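Local structure of endoglucanase (Clostridium thermocellum, 2E4T) at residues A[44-49]-A[183-188]; A[51-56]-A[154-159]; A[88-93]-A[163-168]; A[112-117]-A[134-139]. The protein hydrolyses beta-1,4-glucan linkages in cellulose and xyloglucan, this chain being the family 44 glycoside hydrolase part of a longer multidomain enzyme. One frame throughout, in Å; residues are numbered along the deposited sequence. Where two conformers were deposited one is given.

Contact 1 of 4, residues A[44-49]-A[183-188]; sequences GGNRTT and IDNEPA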
# COMPACT_ATOMS: atom_id res chain seq x y z
N GLY A 44 -3.65 -9.99 -1.08
CA GLY A 44 -2.41 -10.09 -1.80
C GLY A 44 -1.36 -10.75 -0.95
O GLY A 44 -1.63 -11.27 0.14
N GLY A 45 -0.11 -10.73 -1.44
CA GLY A 45 0.98 -11.37 -0.77
C GLY A 45 1.17 -12.83 -1.21
O GLY A 45 0.49 -13.31 -2.13
N ASN A 46 2.13 -13.50 -0.57
CA ASN A 46 2.64 -14.76 -1.12
C ASN A 46 1.53 -15.80 -1.33
O ASN A 46 1.59 -16.54 -2.34
CB ASN A 46 3.67 -15.35 -0.16
CG ASN A 46 4.94 -14.55 -0.13
OD1 ASN A 46 5.18 -13.70 -1.01
ND2 ASN A 46 5.83 -14.86 0.84
N ARG A 47 0.56 -15.91 -0.43
CA ARG A 47 -0.43 -16.97 -0.55
C ARG A 47 -1.32 -16.77 -1.76
O ARG A 47 -2.03 -17.74 -2.16
CB ARG A 47 -1.31 -17.05 0.69
CG ARG A 47 -0.78 -17.97 1.76
CD ARG A 47 -1.09 -19.42 1.39
NE ARG A 47 -0.61 -20.32 2.44
CZ ARG A 47 -1.04 -21.59 2.52
NH1 ARG A 47 -1.85 -22.11 1.59
NH2 ARG A 47 -0.61 -22.36 3.53
N THR A 48 -1.39 -15.57 -2.33
CA THR A 48 -2.32 -15.35 -3.42
C THR A 48 -1.81 -15.81 -4.80
O THR A 48 -2.63 -15.98 -5.69
CB THR A 48 -2.79 -13.88 -3.47
OG1 THR A 48 -1.72 -13.02 -3.81
CG2 THR A 48 -3.44 -13.48 -2.15
N THR A 49 -0.51 -16.10 -4.92
CA THR A 49 0.01 -16.49 -6.24
C THR A 49 -0.61 -17.79 -6.76
O THR A 49 -0.95 -17.91 -7.93
CB THR A 49 1.54 -16.60 -6.15
OG1 THR A 49 2.08 -15.30 -5.90
CG2 THR A 49 2.13 -17.22 -7.43
N ILE A 183 -1.69 -7.84 -10.76
CA ILE A 183 -1.02 -8.87 -11.57
C ILE A 183 -0.09 -9.68 -10.59
O ILE A 183 1.10 -9.46 -10.49
CB ILE A 183 -0.24 -8.25 -12.71
CG1 ILE A 183 -1.15 -7.37 -13.59
CG2 ILE A 183 0.32 -9.38 -13.60
CD1 ILE A 183 -0.47 -6.43 -14.47
N ASP A 184 -0.73 -10.59 -9.86
CA ASP A 184 0.04 -11.47 -8.95
C ASP A 184 0.79 -10.63 -7.89
O ASP A 184 0.29 -9.56 -7.47
CB ASP A 184 0.92 -12.44 -9.78
CG ASP A 184 1.18 -13.77 -9.14
OD1 ASP A 184 1.95 -13.79 -8.14
OD2 ASP A 184 0.64 -14.80 -9.63
N ASN A 185 1.90 -11.18 -7.43
CA ASN A 185 2.60 -10.66 -6.27
C ASN A 185 4.09 -10.99 -6.45
O ASN A 185 4.45 -12.13 -6.68
CB ASN A 185 2.11 -11.42 -5.01
CG ASN A 185 2.75 -10.87 -3.74
OD1 ASN A 185 2.52 -9.67 -3.38
ND2 ASN A 185 3.61 -11.66 -3.11
N GLU A 186 4.94 -9.97 -6.33
CA GLU A 186 6.40 -10.15 -6.23
C GLU A 186 6.91 -11.13 -7.28
O GLU A 186 7.56 -12.14 -6.97
CB GLU A 186 6.82 -10.55 -4.81
CG GLU A 186 6.42 -9.45 -3.82
CD GLU A 186 6.95 -9.62 -2.43
OE1 GLU A 186 7.53 -10.69 -2.09
OE2 GLU A 186 6.77 -8.65 -1.62
N PRO A 187 6.78 -10.79 -8.57
CA PRO A 187 7.20 -11.72 -9.63
C PRO A 187 8.68 -12.01 -9.61
O PRO A 187 9.08 -13.16 -9.98
CB PRO A 187 6.77 -10.99 -10.92
CG PRO A 187 6.71 -9.53 -10.52
CD PRO A 187 6.14 -9.57 -9.11
N ALA A 188 9.55 -11.05 -9.25
CA ALA A 188 10.96 -11.33 -9.20
C ALA A 188 11.33 -12.29 -8.08
O ALA A 188 12.46 -12.80 -8.07
CB ALA A 188 11.79 -10.05 -9.13
O HOH W 1 7.35 -13.44 -2.62
O HOH W 2 4.02 -14.39 -4.17
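A chi1 of -177° swings the amide of Asn185 away from its own N and across to the Gly45-Asn46 peptide, while chi1 of -66° in Thr49 sets OG1 beside its own N and facing Asp184. The amide of Asn185 rests on backbone: CG lies 3.5 Å from Gly45 CA, and ND2 3.3 Å from Gly45 C. The hydroxyl of Thr49 donates to Asp184 OD1 over 2.7 Å, arriving on the syn side and 23° out of the carboxylate plane. On the anti side the same oxygen receives the backbone N of Asn185. A water extends the link, giving a proton to Thr49 OG1 (2.8 Å) and accepting one from Asn185 ND2 (3.0 Å). A second water lies 2.7 Å from Asn46 OD1 and 2.8 Å from Glu186 OE1; Asn46 ND2 is hydrogen-bonded to Asp63.

The segments follow the second and fourth strands of the TIM barrel. As in clan GH-A glycosidases, where an Asn-Glu pair after the fourth strand carries the acid/base, Asn185 and Glu186 probably line the active site with Glu359. Arg42 and His283 both bind Asn185 OD1, fixing how its amide is turned. Asp184 also receives Trp190 NE1 at OD1 and the backbone N of Ala111 and Ala112 at OD2; so many donors round this buried carboxylate would favour its ionised form, tying the two loops together.

Contact 2 of 4, residues A[51-56]-A[154-159]; sequences YNWENN and DYVYMD. With CA (calcium ion), chain C.
A calcium ion joins Glu54 to Tyr155: both carboxylate oxygens, OE1 and OE2, bind it at 2.5 Å, and the backbone O of Tyr155 at 2.3 Å. Waters 4 and 5 add two more ligands, and Asp150 O and Asp153 OD1 complete the site. Glu54 reaches the metal as a chain extended beyond CG. Its OE2 also accepts from water 3 over 2.7 Å; that water in turn takes the backbone N-H of Tyr157 at 2.8 Å and, weakly, the indole N-H of Trp53. The contact thus pins the loop following the second barrel strand to edge strand 155-157 of a small three-stranded sheet, at the point where Tyr157 occupies the N-cap position of helix 158-169. Val156 sets its two methyls against the loop side chains. CG1 lies 3.4 Å from Trp53 CD1, a close approach, and CG2 sits 3.6 Å from Asn52 OD1. The indole gets there through chi1 of 76°, which places CG between the backbone N and the carbonyl carbon; Phe161 stacks on its ring. Asn52 OD1 also accepts from Glu54 N in an Asx turn, while its ND2 is hydrogen-bonded to Ser116 O.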
# COMPACT_ATOMS: atom_id res chain seq x y z
N TYR A 51 -3.41 -19.29 -5.44
CA TYR A 51 -4.81 -19.42 -5.08
C TYR A 51 -5.66 -19.79 -6.30
O TYR A 51 -5.58 -19.14 -7.34
CB TYR A 51 -5.30 -18.06 -4.51
CG TYR A 51 -6.81 -18.02 -4.31
CD1 TYR A 51 -7.43 -18.76 -3.30
CD2 TYR A 51 -7.61 -17.27 -5.18
CE1 TYR A 51 -8.80 -18.73 -3.13
CE2 TYR A 51 -9.00 -17.25 -5.03
CZ TYR A 51 -9.59 -18.01 -4.03
OH TYR A 51 -10.97 -17.99 -3.93
N ASN A 52 -6.48 -20.84 -6.13
CA ASN A 52 -7.36 -21.33 -7.18
C ASN A 52 -8.79 -20.92 -6.85
O ASN A 52 -9.39 -21.46 -5.93
CB ASN A 52 -7.24 -22.85 -7.26
CG ASN A 52 -8.07 -23.46 -8.35
OD1 ASN A 52 -9.02 -22.85 -8.85
ND2 ASN A 52 -7.70 -24.69 -8.73
N TRP A 53 -9.36 -19.97 -7.61
CA TRP A 53 -10.69 -19.48 -7.27
C TRP A 53 -11.77 -20.58 -7.39
O TRP A 53 -12.85 -20.45 -6.81
CB TRP A 53 -11.07 -18.28 -8.16
CG TRP A 53 -11.48 -18.63 -9.55
CD1 TRP A 53 -10.68 -18.93 -10.61
CD2 TRP A 53 -12.84 -18.67 -10.05
NE1 TRP A 53 -11.44 -19.17 -11.75
CE2 TRP A 53 -12.75 -19.01 -11.42
CE3 TRP A 53 -14.09 -18.42 -9.48
CZ2 TRP A 53 -13.90 -19.07 -12.23
CZ3 TRP A 53 -15.22 -18.49 -10.27
CH2 TRP A 53 -15.11 -18.81 -11.63
N GLU A 54 -11.49 -21.62 -8.18
CA GLU A 54 -12.53 -22.63 -8.39
C GLU A 54 -12.81 -23.45 -7.15
O GLU A 54 -13.94 -23.89 -6.95
CB GLU A 54 -12.15 -23.57 -9.54
CG GLU A 54 -11.90 -22.85 -10.86
CD GLU A 54 -11.64 -23.82 -12.02
OE1 GLU A 54 -11.36 -25.04 -11.76
OE2 GLU A 54 -11.72 -23.39 -13.20
N ASN A 55 -11.76 -23.69 -6.34
CA ASN A 55 -11.88 -24.59 -5.16
C ASN A 55 -11.29 -24.00 -3.90
O ASN A 55 -11.38 -24.64 -2.85
CB ASN A 55 -11.30 -25.95 -5.49
CG ASN A 55 -9.87 -25.85 -5.89
OD1 ASN A 55 -9.14 -24.92 -5.51
ND2 ASN A 55 -9.42 -26.83 -6.69
N ASN A 56 -10.71 -22.79 -3.96
CA ASN A 56 -10.18 -22.06 -2.80
C ASN A 56 -8.88 -22.61 -2.21
O ASN A 56 -8.43 -22.07 -1.19
CB ASN A 56 -11.22 -21.85 -1.71
CG ASN A 56 -12.41 -21.11 -2.25
OD1 ASN A 56 -12.32 -19.91 -2.60
ND2 ASN A 56 -13.54 -21.80 -2.35
N ASP A 154 -8.21 -29.15 -16.70
CA ASP A 154 -6.80 -28.86 -16.40
C ASP A 154 -6.47 -27.37 -16.22
O ASP A 154 -5.31 -27.03 -15.96
CB ASP A 154 -5.88 -29.42 -17.51
CG ASP A 154 -5.93 -30.93 -17.61
OD1 ASP A 154 -6.35 -31.57 -16.62
OD2 ASP A 154 -5.49 -31.44 -18.67
N TYR A 155 -7.50 -26.50 -16.30
CA TYR A 155 -7.27 -25.07 -16.46
C TYR A 155 -8.11 -24.27 -15.50
O TYR A 155 -9.19 -24.66 -15.14
CB TYR A 155 -7.65 -24.60 -17.89
CG TYR A 155 -6.83 -25.35 -18.91
CD1 TYR A 155 -5.50 -25.03 -19.08
CD2 TYR A 155 -7.37 -26.40 -19.65
CE1 TYR A 155 -4.68 -25.78 -19.89
CE2 TYR A 155 -6.55 -27.14 -20.53
CZ TYR A 155 -5.22 -26.83 -20.62
OH TYR A 155 -4.49 -27.59 -21.48
N VAL A 156 -7.57 -23.09 -15.14
CA VAL A 156 -8.32 -22.09 -14.36
C VAL A 156 -8.21 -20.77 -15.12
O VAL A 156 -7.12 -20.40 -15.55
CB VAL A 156 -7.72 -21.99 -12.94
CG1 VAL A 156 -8.33 -20.90 -12.16
CG2 VAL A 156 -7.91 -23.36 -12.19
N TYR A 157 -9.34 -20.09 -15.29
CA TYR A 157 -9.39 -18.94 -16.19
C TYR A 157 -9.58 -17.63 -15.38
O TYR A 157 -10.54 -17.50 -14.61
CB TYR A 157 -10.56 -19.08 -17.18
CG TYR A 157 -10.38 -20.32 -18.03
CD1 TYR A 157 -9.48 -20.33 -19.07
CD2 TYR A 157 -11.12 -21.48 -17.79
CE1 TYR A 157 -9.30 -21.45 -19.86
CE2 TYR A 157 -10.92 -22.63 -18.57
CZ TYR A 157 -10.01 -22.58 -19.63
OH TYR A 157 -9.79 -23.69 -20.42
N MET A 158 -8.67 -16.69 -15.59
CA MET A 158 -8.77 -15.43 -14.85
C MET A 158 -9.97 -14.58 -15.26
O MET A 158 -10.60 -13.97 -14.38
CB MET A 158 -7.47 -14.61 -14.91
CG MET A 158 -6.31 -15.25 -14.18
SD MET A 158 -6.62 -15.51 -12.42
CE MET A 158 -7.05 -17.24 -12.38
N ASP A 159 -10.26 -14.49 -16.55
CA ASP A 159 -11.41 -13.68 -16.93
C ASP A 159 -12.72 -14.29 -16.37
O ASP A 159 -13.63 -13.54 -16.02
CB ASP A 159 -11.45 -13.37 -18.43
CG ASP A 159 -11.53 -14.58 -19.35
OD1 ASP A 159 -11.45 -15.75 -18.94
OD2 ASP A 159 -11.66 -14.26 -20.60
CA CA C . -11.14 -25.54 -14.22
O HOH W 3 -11.88 -20.89 -14.28
O HOH W 4 -12.30 -24.63 -16.08
O HOH W 5 -9.70 -27.11 -13.13

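Contact 3 of 4, residues A[88-93]-A[163-168]; sequences SVVTTF and NYLVNK
Val90 and Thr91 face Leu165 where two outer helices of the TIM barrel pass each other. Helix 88-99 precedes barrel strand 104-109, and helix 158-169 precedes strand 180-183, its neighbour in the parallel sheet. Their short segments run in roughly the same direction, 37° apart, with axes 11.3 Å from each other at closest approach.

The apolar contacts rest mainly on CD2 of Leu165. This methyl comes within 3.9 Å of Val90 CG1, the two side chains crossing at about a right angle, and within 4.1 Å of Thr91 CG2. On the strand side, Val90 also packs on Phe43, linking the helix pair to the barrel wall.

At the more solvent-accessible side the contact is with an aliphatic chain. Lys168 adopts two conformers, so its part is less certain; in one of them the chain stays extended until a bend at chi4, CD lies 3.8 Å from Thr91 CG2, and NZ forms a long, weak ion pair with Asp95.

Thr91 makes the largest share of the interface through its methyl. A chi1 of 64° turns OG1 back between the backbone N and the carbonyl carbon, where it bonds weakly to Ala87 O, and directs CG2 across to the other helix. That methyl meets the Tyr164 ring at its edge, near the ring plane, with Thr91 CG2 4.3 Å from Tyr164 CE2.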
# COMPACT_ATOMS: atom_id res chain seq x y z
N SER A 88 -15.07 -18.26 -2.67
CA SER A 88 -15.54 -17.88 -1.32
C SER A 88 -14.45 -17.20 -0.51
O SER A 88 -14.78 -16.36 0.37
CB SER A 88 -16.13 -19.07 -0.59
OG SER A 88 -15.11 -20.04 -0.40
N VAL A 89 -13.17 -17.51 -0.71
CA VAL A 89 -12.13 -16.74 -0.01
C VAL A 89 -12.27 -15.25 -0.36
O VAL A 89 -12.18 -14.38 0.53
CB VAL A 89 -10.74 -17.29 -0.40
CG1 VAL A 89 -9.63 -16.31 -0.06
CG2 VAL A 89 -10.51 -18.61 0.29
N VAL A 90 -12.42 -14.95 -1.64
CA VAL A 90 -12.44 -13.56 -2.13
C VAL A 90 -13.77 -12.89 -1.82
O VAL A 90 -13.79 -11.69 -1.46
CB VAL A 90 -12.05 -13.52 -3.61
CG1 VAL A 90 -12.32 -12.17 -4.21
CG2 VAL A 90 -10.57 -13.90 -3.73
N THR A 91 -14.89 -13.62 -1.94
CA THR A 91 -16.16 -12.99 -1.63
C THR A 91 -16.31 -12.78 -0.12
O THR A 91 -16.91 -11.76 0.30
CB THR A 91 -17.34 -13.76 -2.23
OG1 THR A 91 -17.43 -15.08 -1.64
CG2 THR A 91 -17.21 -13.89 -3.74
N THR A 92 -15.76 -13.66 0.72
CA THR A 92 -15.76 -13.35 2.15
C THR A 92 -14.90 -12.10 2.42
O THR A 92 -15.29 -11.21 3.18
CB THR A 92 -15.23 -14.55 3.00
OG1 THR A 92 -16.12 -15.66 2.77
CG2 THR A 92 -15.19 -14.24 4.46
N PHE A 93 -13.74 -12.02 1.75
CA PHE A 93 -12.85 -10.90 1.95
C PHE A 93 -13.54 -9.58 1.55
O PHE A 93 -13.50 -8.58 2.32
CB PHE A 93 -11.60 -11.12 1.06
CG PHE A 93 -10.52 -10.11 1.28
CD1 PHE A 93 -9.49 -10.37 2.17
CD2 PHE A 93 -10.50 -8.89 0.56
CE1 PHE A 93 -8.47 -9.40 2.38
CE2 PHE A 93 -9.50 -7.96 0.74
CZ PHE A 93 -8.50 -8.21 1.67
N ASN A 163 -15.35 -12.43 -14.08
CA ASN A 163 -16.78 -12.43 -14.44
C ASN A 163 -17.64 -12.86 -13.23
O ASN A 163 -18.73 -12.30 -13.01
CB ASN A 163 -16.99 -13.38 -15.63
CG ASN A 163 -18.45 -13.42 -16.01
OD1 ASN A 163 -18.98 -12.44 -16.59
ND2 ASN A 163 -19.15 -14.50 -15.64
N TYR A 164 -17.19 -13.87 -12.47
CA TYR A 164 -17.95 -14.31 -11.30
C TYR A 164 -18.12 -13.16 -10.30
O TYR A 164 -19.22 -12.93 -9.73
CB TYR A 164 -17.24 -15.51 -10.68
CG TYR A 164 -17.96 -16.10 -9.50
CD1 TYR A 164 -18.77 -17.21 -9.69
CD2 TYR A 164 -17.81 -15.61 -8.19
CE1 TYR A 164 -19.47 -17.80 -8.64
CE2 TYR A 164 -18.52 -16.21 -7.15
CZ TYR A 164 -19.37 -17.29 -7.38
OH TYR A 164 -20.03 -17.83 -6.28
N LEU A 165 -17.03 -12.44 -10.07
CA LEU A 165 -17.04 -11.31 -9.13
C LEU A 165 -17.95 -10.17 -9.64
O LEU A 165 -18.74 -9.60 -8.86
CB LEU A 165 -15.62 -10.81 -8.89
CG LEU A 165 -14.72 -11.84 -8.22
CD1 LEU A 165 -13.28 -11.30 -8.19
CD2 LEU A 165 -15.16 -12.23 -6.83
N VAL A 166 -17.82 -9.82 -10.92
CA VAL A 166 -18.65 -8.75 -11.49
C VAL A 166 -20.12 -9.15 -11.47
O VAL A 166 -21.00 -8.31 -11.19
CB VAL A 166 -18.19 -8.43 -12.92
CG1 VAL A 166 -19.14 -7.49 -13.64
CG2 VAL A 166 -16.79 -7.82 -12.85
N ASN A 167 -20.43 -10.41 -11.76
CA ASN A 167 -21.80 -10.89 -11.65
C ASN A 167 -22.36 -10.69 -10.25
O ASN A 167 -23.52 -10.31 -10.07
CB ASN A 167 -21.84 -12.36 -12.07
CG ASN A 167 -23.25 -12.93 -11.96
OD1 ASN A 167 -23.55 -13.60 -10.95
ND2 ASN A 167 -24.11 -12.57 -12.87
N LYS A 168 -21.54 -10.97 -9.23
CA LYS A 168 -22.01 -10.88 -7.85
C LYS A 168 -22.14 -9.44 -7.37
O LYS A 168 -23.09 -9.12 -6.67
CB LYS A 168 -21.08 -11.68 -6.94
CG LYS A 168 -21.54 -11.68 -5.50
CD LYS A 168 -20.74 -12.67 -4.65
CE LYS A 168 -21.10 -12.59 -3.14
NZ LYS A 168 -21.26 -11.20 -2.72

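Contact 4 of 4, residues A[112-117]-A[134-139]; sequences AGYVSA and WKEVKF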
# COMPACT_ATOMS: atom_id res chain seq x y z
N ALA A 112 1.65 -16.27 -12.13
CA ALA A 112 2.90 -17.03 -12.11
C ALA A 112 2.79 -18.28 -13.02
O ALA A 112 3.82 -18.74 -13.52
CB ALA A 112 3.30 -17.42 -10.71
N GLY A 113 1.60 -18.80 -13.20
CA GLY A 113 1.31 -19.74 -14.27
C GLY A 113 0.42 -20.90 -13.90
O GLY A 113 -0.21 -21.49 -14.79
N TYR A 114 0.36 -21.22 -12.61
CA TYR A 114 -0.39 -22.39 -12.12
C TYR A 114 -0.97 -22.05 -10.74
O TYR A 114 -0.41 -21.18 -10.02
CB TYR A 114 0.54 -23.60 -11.97
CG TYR A 114 1.09 -24.08 -13.29
CD1 TYR A 114 0.44 -25.08 -14.02
CD2 TYR A 114 2.25 -23.53 -13.84
CE1 TYR A 114 0.92 -25.49 -15.26
CE2 TYR A 114 2.73 -23.91 -15.09
CZ TYR A 114 2.04 -24.90 -15.78
OH TYR A 114 2.53 -25.29 -17.02
N VAL A 115 -2.00 -22.78 -10.38
CA VAL A 115 -2.64 -22.62 -9.07
C VAL A 115 -2.91 -24.03 -8.48
O VAL A 115 -2.99 -25.04 -9.23
CB VAL A 115 -3.98 -21.81 -9.14
CG1 VAL A 115 -3.64 -20.38 -9.55
CG2 VAL A 115 -4.97 -22.45 -10.08
N SER A 116 -3.04 -24.10 -7.17
CA SER A 116 -3.20 -25.40 -6.51
C SER A 116 -4.41 -26.17 -7.05
O SER A 116 -5.55 -25.66 -7.09
CB SER A 116 -3.48 -25.17 -5.02
OG SER A 116 -2.31 -24.67 -4.37
N ALA A 117 -4.18 -27.45 -7.39
CA ALA A 117 -5.28 -28.32 -7.80
C ALA A 117 -6.04 -28.91 -6.63
O ALA A 117 -7.15 -29.42 -6.83
CB ALA A 117 -4.73 -29.47 -8.64
N TRP A 134 -1.30 -29.29 -9.83
CA TRP A 134 -1.52 -27.92 -10.29
C TRP A 134 -2.52 -27.87 -11.41
O TRP A 134 -2.61 -28.81 -12.24
CB TRP A 134 -0.17 -27.34 -10.80
CG TRP A 134 0.91 -27.33 -9.80
CD1 TRP A 134 1.99 -28.16 -9.76
CD2 TRP A 134 1.05 -26.45 -8.67
NE1 TRP A 134 2.80 -27.87 -8.70
CE2 TRP A 134 2.24 -26.82 -7.99
CE3 TRP A 134 0.24 -25.43 -8.13
CZ2 TRP A 134 2.66 -26.15 -6.85
CZ3 TRP A 134 0.65 -24.79 -6.98
CH2 TRP A 134 1.85 -25.15 -6.35
N LYS A 135 -3.19 -26.72 -11.52
CA LYS A 135 -3.96 -26.38 -12.71
C LYS A 135 -3.28 -25.21 -13.42
O LYS A 135 -2.79 -24.27 -12.75
CB LYS A 135 -5.38 -25.97 -12.34
CG LYS A 135 -6.18 -27.04 -11.61
CD LYS A 135 -6.35 -28.32 -12.40
CE LYS A 135 -7.19 -29.35 -11.64
NZ LYS A 135 -7.32 -30.61 -12.46
N GLU A 136 -3.21 -25.27 -14.75
CA GLU A 136 -2.63 -24.20 -15.52
C GLU A 136 -3.58 -23.01 -15.60
O GLU A 136 -4.77 -23.20 -15.91
CB GLU A 136 -2.32 -24.73 -16.95
CG GLU A 136 -1.63 -23.67 -17.83
CD GLU A 136 -1.48 -24.09 -19.26
OE1 GLU A 136 -1.17 -25.28 -19.52
OE2 GLU A 136 -1.66 -23.21 -20.16
N VAL A 137 -3.06 -21.81 -15.35
CA VAL A 137 -3.86 -20.62 -15.50
C VAL A 137 -3.82 -20.12 -16.93
O VAL A 137 -2.74 -20.01 -17.53
CB VAL A 137 -3.33 -19.49 -14.58
CG1 VAL A 137 -4.06 -18.20 -14.86
CG2 VAL A 137 -3.53 -19.94 -13.11
N LYS A 138 -5.01 -19.84 -17.48
CA LYS A 138 -5.12 -19.12 -18.74
C LYS A 138 -5.86 -17.83 -18.44
O LYS A 138 -6.84 -17.82 -17.66
CB LYS A 138 -5.85 -19.95 -19.81
CG LYS A 138 -4.98 -21.08 -20.31
CD LYS A 138 -5.62 -21.79 -21.47
CE LYS A 138 -4.64 -22.63 -22.30
NZ LYS A 138 -4.03 -23.73 -21.43
N PHE A 139 -5.44 -16.73 -19.08
CA PHE A 139 -6.09 -15.47 -18.77
C PHE A 139 -7.46 -15.33 -19.42
O PHE A 139 -8.36 -14.74 -18.80
CB PHE A 139 -5.16 -14.31 -19.13
CG PHE A 139 -3.84 -14.39 -18.38
CD1 PHE A 139 -3.77 -14.78 -17.05
CD2 PHE A 139 -2.67 -14.01 -19.03
CE1 PHE A 139 -2.53 -14.79 -16.37
CE2 PHE A 139 -1.46 -14.03 -18.35
CZ PHE A 139 -1.41 -14.44 -17.05
O HOH W 6 0.80 -26.74 -18.44
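The antiparallel ladder between strands 114-116 and 134-138, one of the two ladders of a small three-stranded sheet, is centred on Val115 and Lys135. These form its hydrogen-bonded pair, with Val115 N to Lys135 O at 2.9 Å and Lys135 N to Val115 O at 2.8 Å. Val137 N adds a third bond, to Gly113 O at 2.9 Å. Tyr114 with Glu136 and Ser116 with Trp134 are the flanking non-hydrogen-bonded pairs. In the first, chi1 of -65° leans the tyrosine ring across the neighbouring strand, bringing CE1 within 3.7 Å of Glu136 CB. A water then joins the far ends of the two, 2.7 Å from both Tyr114 OH and Glu136 OE1. The sheet is built on the segment that leaves the third strand of the TIM barrel, and 155-157 is its third strand, beside 134-138. On the face of Val115 and Lys135, Val115 CG1 packs 3.6 Å from Val137 CG2 and both Val115 and Lys135 touch Val156. Lys135 NZ is hydrogen-bonded to the backbone O of Asp153, a calcium-binding residue. Trp134 instead turns an edge of its indole to the opposite strand: CE3 lies 3.4 Å from Val115 O, near the ring plane, and CZ3 is close to Ser116.

In the fold
All four contacts lie within the part of the TIM barrel that runs from its second strand, 40-43, to just past its fourth, 180-183. Contact 1 joins the first and last segments of this region; inside it come 51-56, 88-93, the two segments of contact 4, then 154-159 and 163-168, so contacts 2 and 3 interleave. Contacts 2 and 4 are the closest, centres about 7 Å apart, on neighbouring strands of the small sheet. Contact 3 shares helix 158-169 with contact 2, their centres about 12 Å apart. Contacts 1 and 4, centres about 13 Å apart, meet through Asp184 and Ala112. The calcium-bound sheet is thus linked, through the turn that leads into it, to the loops of the probable active site.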